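Side-chain contacts in 4-hydroxy-3-methylbut-2-enyl diphosphate reductase (Aquifex aeolicus, PDB 3DNF), which catalyses the last step of the non-mevalonate isoprenoid pathway, reducing (2E)-4-hydroxy-3-methylbut-2-enyl diphosphate to isopentenyl and dimethylallyl diphosphate with the help of an iron-sulfur cluster: residues 69-73 with 74-78; 93-96 with 97-101; 129-132 with 133-136; 161-164 with 165-169. All coordinates share one frame; numbering follows the deposited sequence. Where two conformers were deposited one is given.

Contact 1: 69-73 with 74-78; sequences VIIRS and HGIPP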
loop_
_atom_site.group_PDB
_atom_site.type_symbol
_atom_site.label_atom_id
_atom_site.label_comp_id
_atom_site.label_asym_id
_atom_site.label_seq_id
_atom_site.Cartn_x
_atom_site.Cartn_y
_atom_site.Cartn_z
ATOM N N VAL B 69 0.553 -13.162 -38.476
ATOM C CA VAL B 69 1.109 -13.492 -37.159
ATOM C C VAL B 69 0.165 -12.996 -36.071
ATOM O O VAL B 69 -0.406 -11.906 -36.148
ATOM C CB VAL B 69 2.543 -12.924 -36.923
ATOM C CG1 VAL B 69 3.579 -13.654 -37.803
ATOM C CG2 VAL B 69 2.514 -11.454 -37.187
ATOM N N ILE B 70 -0.043 -13.871 -35.081
ATOM C CA ILE B 70 -0.943 -13.603 -33.941
ATOM C C ILE B 70 -0.164 -13.301 -32.665
ATOM O O ILE B 70 0.621 -14.147 -32.148
ATOM C CB ILE B 70 -1.958 -14.748 -33.733
ATOM C CG1 ILE B 70 -2.766 -14.970 -35.041
ATOM C CG2 ILE B 70 -2.907 -14.442 -32.541
ATOM C CD1 ILE B 70 -3.154 -16.410 -35.253
ATOM N N ILE B 71 -0.349 -12.083 -32.174
ATOM C CA ILE B 71 0.316 -11.664 -30.896
ATOM C C ILE B 71 -0.392 -12.408 -29.752
ATOM O O ILE B 71 -1.614 -12.386 -29.701
ATOM C CB ILE B 71 0.202 -10.157 -30.695
ATOM C CG1 ILE B 71 0.923 -9.422 -31.860
ATOM C CG2 ILE B 71 0.751 -9.730 -29.258
ATOM C CD1 ILE B 71 0.863 -7.899 -31.785
ATOM N N ARG B 72 0.378 -13.025 -28.840
ATOM C CA ARG B 72 -0.230 -13.807 -27.785
ATOM C C ARG B 72 -0.875 -12.913 -26.731
ATOM O O ARG B 72 -0.663 -11.682 -26.718
ATOM C CB ARG B 72 0.786 -14.759 -27.139
ATOM C CG ARG B 72 1.429 -15.766 -28.137
ATOM C CD ARG B 72 2.248 -16.789 -27.408
ATOM N NE ARG B 72 3.403 -16.222 -26.701
ATOM C CZ ARG B 72 4.462 -16.931 -26.320
ATOM N NH1 ARG B 72 4.555 -18.212 -26.621
ATOM N NH2 ARG B 72 5.463 -16.341 -25.672
ATOM N N SER B 73 -1.671 -13.548 -25.871
ATOM C CA SER B 73 -2.465 -12.853 -24.861
ATOM C C SER B 73 -1.618 -11.951 -23.943
ATOM O O SER B 73 -2.155 -10.997 -23.380
ATOM C CB SER B 73 -3.277 -13.842 -24.034
ATOM O OG SER B 73 -2.377 -14.664 -23.285
ATOM N N HIS B 74 -0.335 -12.256 -23.812
ATOM C CA HIS B 74 0.605 -11.462 -22.978
ATOM C C HIS B 74 1.104 -10.190 -23.644
ATOM O O HIS B 74 1.663 -9.313 -22.985
ATOM C CB HIS B 74 1.749 -12.326 -22.357
ATOM C CG HIS B 74 2.678 -12.961 -23.349
ATOM N ND1 HIS B 74 3.274 -12.260 -24.380
ATOM C CD2 HIS B 74 3.171 -14.221 -23.421
ATOM C CE1 HIS B 74 4.055 -13.071 -25.075
ATOM N NE2 HIS B 74 4.025 -14.262 -24.502
ATOM N N GLY B 75 0.871 -10.052 -24.950
ATOM C CA GLY B 75 1.302 -8.816 -25.597
ATOM C C GLY B 75 2.791 -8.754 -25.905
ATOM O O GLY B 75 3.596 -9.655 -25.537
ATOM N N ILE B 76 3.164 -7.679 -26.583
ATOM C CA ILE B 76 4.536 -7.457 -26.984
ATOM C C ILE B 76 4.832 -5.959 -26.960
ATOM O O ILE B 76 3.912 -5.134 -27.015
ATOM C CB ILE B 76 4.894 -8.091 -28.394
ATOM C CG1 ILE B 76 4.002 -7.512 -29.486
ATOM C CG2 ILE B 76 4.949 -9.649 -28.324
ATOM C CD1 ILE B 76 4.448 -7.986 -30.882
ATOM N N PRO B 77 6.126 -5.594 -26.902
ATOM C CA PRO B 77 6.445 -4.145 -27.013
ATOM C C PRO B 77 5.875 -3.513 -28.292
ATOM O O PRO B 77 5.865 -4.194 -29.345
ATOM C CB PRO B 77 7.971 -4.119 -26.971
ATOM C CG PRO B 77 8.330 -5.378 -26.172
ATOM C CD PRO B 77 7.323 -6.425 -26.652
ATOM N N PRO B 78 5.426 -2.247 -28.213
ATOM C CA PRO B 78 4.820 -1.622 -29.389
ATOM C C PRO B 78 5.791 -1.517 -30.581
ATOM O O PRO B 78 5.386 -1.677 -31.744
ATOM C CB PRO B 78 4.354 -0.262 -28.866
ATOM C CG PRO B 78 5.258 0.025 -27.706
ATOM C CD PRO B 78 5.511 -1.312 -27.064
#
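Arg72 and His74 meet across a type I beta turn, Arg72 to Gly75, that follows strand 68-71. In one of its two conformers Arg72 donates from NH2 to His74 NE2 at 2.8 Å; the bond is bent (131°), NH2 lying in the imidazole plane but NE2 tilted from the guanidinium plane, and the two flat groups stand nearly perpendicular, 83° apart. The same ring also takes Arg72 CB over one face, a CH-pi contact close to the ring normal. The other ring nitrogen, ND1, donates to Gly75 O at 2.9 Å on a lone pair, and these two in-plane bonds help to fix the rotation of the imidazole. With chi1 at 64°, CG sits between the backbone N and the carbonyl carbon, which folds the ring back over the turn. His74 is predicted to bind the substrate and both products, and an alanine here would probably leave Gly75 O without its side-chain donor and the guanidinium less fixed. In the second shell, Arg72 NH1 is held by Pro39 O, while the turn itself is closed by Gly75 N donating to Arg72 O at 2.9 Å. Beneath, Ile71 and Ile76 cross at about a right angle, their CD1 methyls 3.7 Å apart.

Contact 2: 93-96 with 97-101; sequences DATC and PYVKA. With F3S (Fe3-s4 cluster), chain E.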
loop_
_atom_site.group_PDB
_atom_site.type_symbol
_atom_site.label_atom_id
_atom_site.label_comp_id
_atom_site.label_asym_id
_atom_site.label_seq_id
_atom_site.Cartn_x
_atom_site.Cartn_y
_atom_site.Cartn_z
ATOM N N ASP B 93 -3.830 -8.807 -33.324
ATOM C CA ASP B 93 -3.463 -8.508 -31.947
ATOM C C ASP B 93 -4.415 -9.230 -31.015
ATOM O O ASP B 93 -5.520 -8.745 -30.797
ATOM C CB ASP B 93 -3.497 -7.018 -31.644
ATOM C CG ASP B 93 -2.964 -6.699 -30.246
ATOM O OD1 ASP B 93 -2.462 -7.637 -29.584
ATOM O OD2 ASP B 93 -2.943 -5.509 -29.877
ATOM N N ALA B 94 -3.939 -10.315 -30.391
ATOM C CA ALA B 94 -4.750 -11.059 -29.443
ATOM C C ALA B 94 -4.284 -10.823 -27.989
ATOM O O ALA B 94 -4.600 -11.600 -27.103
ATOM C CB ALA B 94 -4.768 -12.555 -29.771
ATOM N N THR B 95 -3.525 -9.752 -27.753
ATOM C CA THR B 95 -3.253 -9.320 -26.384
ATOM C C THR B 95 -4.540 -9.252 -25.553
ATOM O O THR B 95 -5.532 -8.680 -25.980
ATOM C CB THR B 95 -2.607 -7.907 -26.382
ATOM O OG1 THR B 95 -1.472 -7.937 -27.230
ATOM C CG2 THR B 95 -2.157 -7.527 -24.948
ATOM N N CYS B 96 -4.523 -9.844 -24.359
ATOM C CA CYS B 96 -5.709 -9.777 -23.476
ATOM C C CYS B 96 -6.097 -8.308 -23.202
ATOM O O CYS B 96 -5.189 -7.489 -22.938
ATOM C CB CYS B 96 -5.437 -10.519 -22.151
ATOM S SG CYS B 96 -6.884 -10.594 -21.060
ATOM N N PRO B 97 -7.407 -7.960 -23.284
ATOM C CA PRO B 97 -7.911 -6.616 -22.925
ATOM C C PRO B 97 -7.395 -6.187 -21.543
ATOM O O PRO B 97 -7.095 -5.012 -21.343
ATOM C CB PRO B 97 -9.430 -6.805 -22.936
ATOM C CG PRO B 97 -9.612 -7.858 -24.014
ATOM C CD PRO B 97 -8.534 -8.836 -23.699
ATOM N N TYR B 98 -7.208 -7.138 -20.622
ATOM C CA TYR B 98 -6.726 -6.782 -19.269
ATOM C C TYR B 98 -5.242 -6.477 -19.234
ATOM O O TYR B 98 -4.777 -5.729 -18.394
ATOM C CB TYR B 98 -7.100 -7.830 -18.227
ATOM C CG TYR B 98 -8.589 -8.101 -18.273
ATOM C CD1 TYR B 98 -9.501 -7.050 -18.406
ATOM C CD2 TYR B 98 -9.087 -9.399 -18.241
ATOM C CE1 TYR B 98 -10.872 -7.286 -18.495
ATOM C CE2 TYR B 98 -10.456 -9.642 -18.316
ATOM C CZ TYR B 98 -11.337 -8.575 -18.448
ATOM O OH TYR B 98 -12.702 -8.793 -18.517
ATOM N N VAL B 99 -4.495 -7.067 -20.153
ATOM C CA VAL B 99 -3.079 -6.727 -20.327
ATOM C C VAL B 99 -2.985 -5.372 -20.990
ATOM O O VAL B 99 -2.178 -4.544 -20.575
ATOM C CB VAL B 99 -2.319 -7.857 -21.122
ATOM C CG1 VAL B 99 -0.908 -7.401 -21.549
ATOM C CG2 VAL B 99 -2.186 -9.154 -20.271
ATOM N N LYS B 100 -3.799 -5.126 -22.011
ATOM C CA LYS B 100 -3.880 -3.796 -22.592
ATOM C C LYS B 100 -4.202 -2.703 -21.568
ATOM O O LYS B 100 -3.715 -1.584 -21.678
ATOM C CB LYS B 100 -4.890 -3.716 -23.724
ATOM C CG LYS B 100 -4.507 -4.468 -25.041
ATOM C CD LYS B 100 -3.095 -4.123 -25.615
ATOM C CE LYS B 100 -2.896 -2.650 -25.820
ATOM N NZ LYS B 100 -1.533 -2.383 -26.308
ATOM N N ALA B 101 -4.995 -3.040 -20.562
ATOM C CA ALA B 101 -5.276 -2.076 -19.497
ATOM C C ALA B 101 -4.010 -1.716 -18.677
ATOM O O ALA B 101 -3.910 -0.612 -18.149
ATOM C CB ALA B 101 -6.365 -2.597 -18.594
HETATM FE FE1 F3S E . -6.598 -12.627 -16.873
HETATM FE FE3 F3S E . -6.289 -11.951 -19.480
HETATM FE FE4 F3S E . -6.188 -14.258 -18.617
HETATM S S1 F3S E . -5.254 -11.006 -17.687
HETATM S S2 F3S E . -5.717 -14.707 -16.545
HETATM S S3 F3S E . -8.031 -13.117 -18.583
HETATM S S4 F3S E . -5.144 -13.695 -20.444
HETATM O O HOH W 1 -0.868 -4.305 -28.684
#
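Thr95 lays its CG2 methyl against the first turn of helix 97-111, touching Val99 CG1 at 3.6 Å and also the CD methylene of Lys100. CG2 stands anti to the backbone N, which puts OG1 beside that N, where it reaches Asp93. There OD1 of the carboxylate takes two bonds: Thr95 OG1 reaches it at 2.6 Å on the syn lone pair, while Thr95 N arrives from above the carboxylate plane, forming an Asx turn. A water lies 2.7 Å from the second oxygen, Asp93 OD2, and accepts from Lys100 NZ; this water sits between two opposite charges that do not touch, and NZ has a further partner in His103. Cys96 is the N-cap residue and one of the cluster ligands. Its SG binds an iron, FE3, at 2.2 Å and also accepts from Tyr98 N at 3.5 Å, an N-H...S capping bond that probably helps to stabilise the charge on the thiolate. The Tyr98 ring meets that sulfur obliquely, with SG 4.7 Å from the ring centroid, and carries cluster sulfide S3 at its edge. Cys96 O closes the first helical turn by accepting from Lys100 N at 2.9 Å, nearly straight at 169°; Val99 N adds a weak bond to it. The unit thus leads from the end of strand 90-93 into helix 97-111: Thr95 and Asp93 rest on Ile71 of strand 68-71, and Pro97 packs on Phe14 and Arg18 of helix 14-26.

Contact 3: 129-132 with 133-136; sequences GTLG and YLRA
Tyr133 N donates to Gly129 O at 3.1 Å, one of four consecutive i to i+4 bonds that join 129-132 to 133-136 within helix 125-136. Leu134 N follows on Thr130 O at 3.0 Å, and then come Arg135 N to Leu131 O and Ala136 N to Gly132 O, each 2.9 Å. Gly132 O has a second donor, a water 2.8 Å away that also accepts a weak bond from Arg135 NE. The arginine chain, bent at chi3 (55°), curls back along the helix until its guanidinium lies with one face over Gly132, NH2 reaching CA at 3.5 Å. The absence of a side chain on this glycine lets the flat group lie so close to the backbone. NH2 has its charged partner in Glu79, a salt bridge to the neighbouring helix 78-86. The edge of the Tyr133 ring brings CD1 to within 3.3 Å of Gly129 O, the same carbonyl that accepts from the tyrosine's own backbone N. Thr130 OG1 is satisfied within the same helix by Glu126 O. In the beta-alpha-beta unit of strands 115-119 and 141-144, this helix packs Thr130 and Leu134 against helix 97-111 and strand 115-119, while Tyr133 stacks with His103 and rests on Pro78 and Glu81 of helix 78-86.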
loop_
_atom_site.group_PDB
_atom_site.type_symbol
_atom_site.label_atom_id
_atom_site.label_comp_id
_atom_site.label_asym_id
_atom_site.label_seq_id
_atom_site.Cartn_x
_atom_site.Cartn_y
_atom_site.Cartn_z
ATOM N N GLY B 129 6.554 -6.533 -22.341
ATOM C CA GLY B 129 5.680 -5.736 -23.227
ATOM C C GLY B 129 5.272 -4.417 -22.578
ATOM O O GLY B 129 5.368 -3.342 -23.187
ATOM N N THR B 130 4.851 -4.474 -21.315
ATOM C CA THR B 130 4.439 -3.303 -20.578
ATOM C C THR B 130 5.574 -2.285 -20.432
ATOM O O THR B 130 5.328 -1.097 -20.579
ATOM C CB THR B 130 3.920 -3.729 -19.212
ATOM O OG1 THR B 130 2.753 -4.517 -19.418
ATOM C CG2 THR B 130 3.510 -2.523 -18.387
ATOM N N LEU B 131 6.793 -2.739 -20.127
ATOM C CA LEU B 131 7.975 -1.829 -20.132
ATOM C C LEU B 131 8.122 -1.125 -21.473
ATOM O O LEU B 131 8.538 0.025 -21.521
ATOM C CB LEU B 131 9.279 -2.532 -19.771
ATOM C CG LEU B 131 9.358 -2.931 -18.295
ATOM C CD1 LEU B 131 10.681 -3.630 -17.997
ATOM C CD2 LEU B 131 9.189 -1.693 -17.375
ATOM N N GLY B 132 7.801 -1.836 -22.559
ATOM C CA GLY B 132 7.859 -1.230 -23.890
ATOM C C GLY B 132 6.846 -0.101 -24.054
ATOM O O GLY B 132 7.133 0.922 -24.682
ATOM N N TYR B 133 5.660 -0.272 -23.476
ATOM C CA TYR B 133 4.663 0.809 -23.471
ATOM C C TYR B 133 5.111 2.004 -22.604
ATOM O O TYR B 133 4.903 3.168 -22.976
ATOM C CB TYR B 133 3.297 0.249 -23.052
ATOM C CG TYR B 133 2.665 -0.349 -24.263
ATOM C CD1 TYR B 133 2.875 -1.685 -24.604
ATOM C CD2 TYR B 133 1.944 0.471 -25.137
ATOM C CE1 TYR B 133 2.321 -2.230 -25.776
ATOM C CE2 TYR B 133 1.384 -0.047 -26.322
ATOM C CZ TYR B 133 1.588 -1.388 -26.637
ATOM O OH TYR B 133 1.022 -1.913 -27.791
ATOM N N LEU B 134 5.712 1.695 -21.457
ATOM C CA LEU B 134 6.177 2.729 -20.549
ATOM C C LEU B 134 7.244 3.544 -21.274
ATOM O O LEU B 134 7.232 4.787 -21.251
ATOM C CB LEU B 134 6.791 2.112 -19.282
ATOM C CG LEU B 134 7.337 3.095 -18.220
ATOM C CD1 LEU B 134 6.225 3.985 -17.619
ATOM C CD2 LEU B 134 8.094 2.347 -17.142
ATOM N N ARG B 135 8.150 2.847 -21.962
ATOM C CA ARG B 135 9.205 3.526 -22.702
ATOM C C ARG B 135 8.609 4.378 -23.845
ATOM O O ARG B 135 9.029 5.527 -24.045
ATOM C CB ARG B 135 10.225 2.498 -23.223
ATOM C CG ARG B 135 11.229 3.039 -24.274
ATOM C CD ARG B 135 12.305 2.011 -24.649
ATOM N NE ARG B 135 11.712 0.757 -25.104
ATOM C CZ ARG B 135 11.731 -0.401 -24.435
ATOM N NH1 ARG B 135 12.378 -0.491 -23.263
ATOM N NH2 ARG B 135 11.130 -1.477 -24.960
ATOM N N ALA B 136 7.610 3.818 -24.529
ATOM C CA ALA B 136 6.968 4.501 -25.670
ATOM C C ALA B 136 6.291 5.821 -25.297
ATOM O O ALA B 136 6.253 6.772 -26.081
ATOM C CB ALA B 136 5.971 3.558 -26.348
HETATM O O HOH W 2 9.118 1.209 -26.651
#

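Contact 4: 161-164 with 165-169; sequences IVAQ and TTQNE. With F3S (Fe3-s4 cluster), chain E.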
loop_
_atom_site.group_PDB
_atom_site.type_symbol
_atom_site.label_atom_id
_atom_site.label_comp_id
_atom_site.label_asym_id
_atom_site.label_seq_id
_atom_site.Cartn_x
_atom_site.Cartn_y
_atom_site.Cartn_z
ATOM N N ILE B 161 1.827 2.721 -9.006
ATOM C CA ILE B 161 2.047 1.311 -8.904
ATOM C C ILE B 161 1.001 0.536 -9.681
ATOM O O ILE B 161 -0.204 0.767 -9.483
ATOM C CB ILE B 161 2.093 0.848 -7.416
ATOM C CG1 ILE B 161 3.140 1.673 -6.686
ATOM C CG2 ILE B 161 2.389 -0.664 -7.267
ATOM C CD1 ILE B 161 3.150 1.475 -5.177
ATOM N N VAL B 162 1.491 -0.342 -10.560
ATOM C CA VAL B 162 0.616 -1.283 -11.274
ATOM C C VAL B 162 1.116 -2.733 -11.072
ATOM O O VAL B 162 2.170 -2.961 -10.447
ATOM C CB VAL B 162 0.486 -0.947 -12.780
ATOM C CG1 VAL B 162 -0.165 0.425 -12.928
ATOM C CG2 VAL B 162 1.817 -1.051 -13.479
ATOM N N ALA B 163 0.344 -3.710 -11.563
ATOM C CA ALA B 163 0.686 -5.120 -11.371
ATOM C C ALA B 163 0.669 -5.877 -12.686
ATOM O O ALA B 163 -0.129 -5.598 -13.598
ATOM C CB ALA B 163 -0.281 -5.801 -10.396
ATOM N N GLN B 164 1.594 -6.814 -12.795
ATOM C CA GLN B 164 1.465 -7.860 -13.794
ATOM C C GLN B 164 0.110 -8.543 -13.514
ATOM O O GLN B 164 -0.285 -8.709 -12.360
ATOM C CB GLN B 164 2.623 -8.830 -13.637
ATOM C CG GLN B 164 2.687 -9.925 -14.712
ATOM C CD GLN B 164 3.721 -10.982 -14.387
ATOM O OE1 GLN B 164 4.459 -10.856 -13.410
ATOM N NE2 GLN B 164 3.792 -12.035 -15.205
ATOM N N THR B 165 -0.641 -8.865 -14.567
ATOM C CA THR B 165 -2.029 -9.389 -14.391
ATOM C C THR B 165 -2.121 -10.605 -13.466
ATOM O O THR B 165 -3.112 -10.778 -12.732
ATOM C CB THR B 165 -2.713 -9.721 -15.730
ATOM O OG1 THR B 165 -1.976 -10.742 -16.444
ATOM C CG2 THR B 165 -2.878 -8.425 -16.626
ATOM N N THR B 166 -1.091 -11.451 -13.525
ATOM C CA THR B 166 -1.010 -12.680 -12.713
ATOM C C THR B 166 -0.243 -12.520 -11.404
ATOM O O THR B 166 0.025 -13.506 -10.728
ATOM C CB THR B 166 -0.370 -13.815 -13.529
ATOM O OG1 THR B 166 0.898 -13.355 -14.014
ATOM C CG2 THR B 166 -1.253 -14.152 -14.705
ATOM N N GLN B 167 0.095 -11.289 -11.028
ATOM C CA GLN B 167 0.816 -11.051 -9.767
ATOM C C GLN B 167 -0.009 -11.542 -8.565
ATOM O O GLN B 167 -1.194 -11.273 -8.465
ATOM C CB GLN B 167 1.150 -9.551 -9.625
ATOM C CG GLN B 167 1.760 -9.173 -8.259
ATOM C CD GLN B 167 3.062 -9.867 -8.009
ATOM O OE1 GLN B 167 3.947 -9.900 -8.869
ATOM N NE2 GLN B 167 3.189 -10.465 -6.829
ATOM N N ASN B 168 0.632 -12.254 -7.652
ATOM C CA ASN B 168 -0.056 -12.628 -6.429
ATOM C C ASN B 168 -0.359 -11.405 -5.553
ATOM O O ASN B 168 0.432 -10.431 -5.482
ATOM C CB ASN B 168 0.672 -13.746 -5.658
ATOM C CG ASN B 168 1.755 -13.229 -4.735
ATOM O OD1 ASN B 168 1.489 -12.722 -3.646
ATOM N ND2 ASN B 168 3.004 -13.399 -5.155
ATOM N N GLU B 169 -1.521 -11.442 -4.928
ATOM C CA GLU B 169 -2.050 -10.311 -4.150
ATOM C C GLU B 169 -1.250 -10.053 -2.893
ATOM O O GLU B 169 -1.079 -8.900 -2.488
ATOM C CB GLU B 169 -3.500 -10.568 -3.757
ATOM C CG GLU B 169 -4.502 -10.560 -4.926
ATOM C CD GLU B 169 -5.941 -10.522 -4.418
ATOM O OE1 GLU B 169 -6.208 -10.996 -3.305
ATOM O OE2 GLU B 169 -6.826 -10.024 -5.137
HETATM FE FE1 F3S E . -6.598 -12.627 -16.873
HETATM FE FE3 F3S E . -6.289 -11.951 -19.480
HETATM FE FE4 F3S E . -6.188 -14.258 -18.617
HETATM S S1 F3S E . -5.254 -11.006 -17.687
HETATM S S2 F3S E . -5.717 -14.707 -16.545
HETATM S S3 F3S E . -8.031 -13.117 -18.583
HETATM S S4 F3S E . -5.144 -13.695 -20.444
HETATM O O HOH W 3 1.224 -12.523 -16.689
HETATM O O HOH W 4 3.933 -12.459 -11.091
#
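Gln164 and Thr166 cross at a slant over a type I beta turn that runs from Gln164 to Gln167, just past strand 158-163. The glutamine is extended, with CG anti to the backbone N (chi1 -175°), and its amide is carried alongside Thr166 instead of bonding to it directly. NE2 lies 3.4 Å from Thr166 OG1, too badly aligned to bond; a water links them, 3.0 Å from NE2 and 2.8 Å from OG1. On the other end of the amide, OE1 accepts from Glu121 N and from a second water, which also makes a weak bond to Gln167 OE1. A leucine in place of Gln164 would probably leave Glu121 N and both waters without their amide partner, and Thr166 would lose its bridge to this side chain. The turn is closed by Gln167 N, which donates to Gln164 O at 2.9 Å. Gln167 bends at chi2, and its NE2 donates to Asn168 O at 3.1 Å, in the carbonyl plane and on a lone pair. Thr165 turns its side chain to the cluster, CB lying 3.5 Å from sulfide S1. Its OG1 is hydrogen-bonded to OE1 of Glu126, the predicted proton donor, and Thr165 itself probably binds substrate. The turn joins strand 158-163 to helix 169-182, which Asn168 caps at Phe171 N, while Thr165 packs on Val99 of helix 97-111 and Ala163 on Phe172 of helix 169-182.

Along the chain the contacts run in series; 1, 2 and 4 lie by the iron-sulfur cluster, at strand ends in two sheets, while contact 3 stands back. Contacts 1 and 2 follow adjacent strands 68-71 and 90-93, centres about 8 Å apart, with Ser73 O probably accepting from Cys96 N at 2.8 Å. Contact 4 follows strand 158-163 of the second sheet, its centre about 15 Å from that of contact 2, which it touches through Val99 and Thr165. Contact 3, on helix 125-136 in the unit of strands 115-119 and 141-144, lies 13 Å from contact 1 and 16 Å from contact 4, centre to centre. Loops after C-terminal ends of parallel strands thus supply a cluster ligand and probable substrate-binding residues.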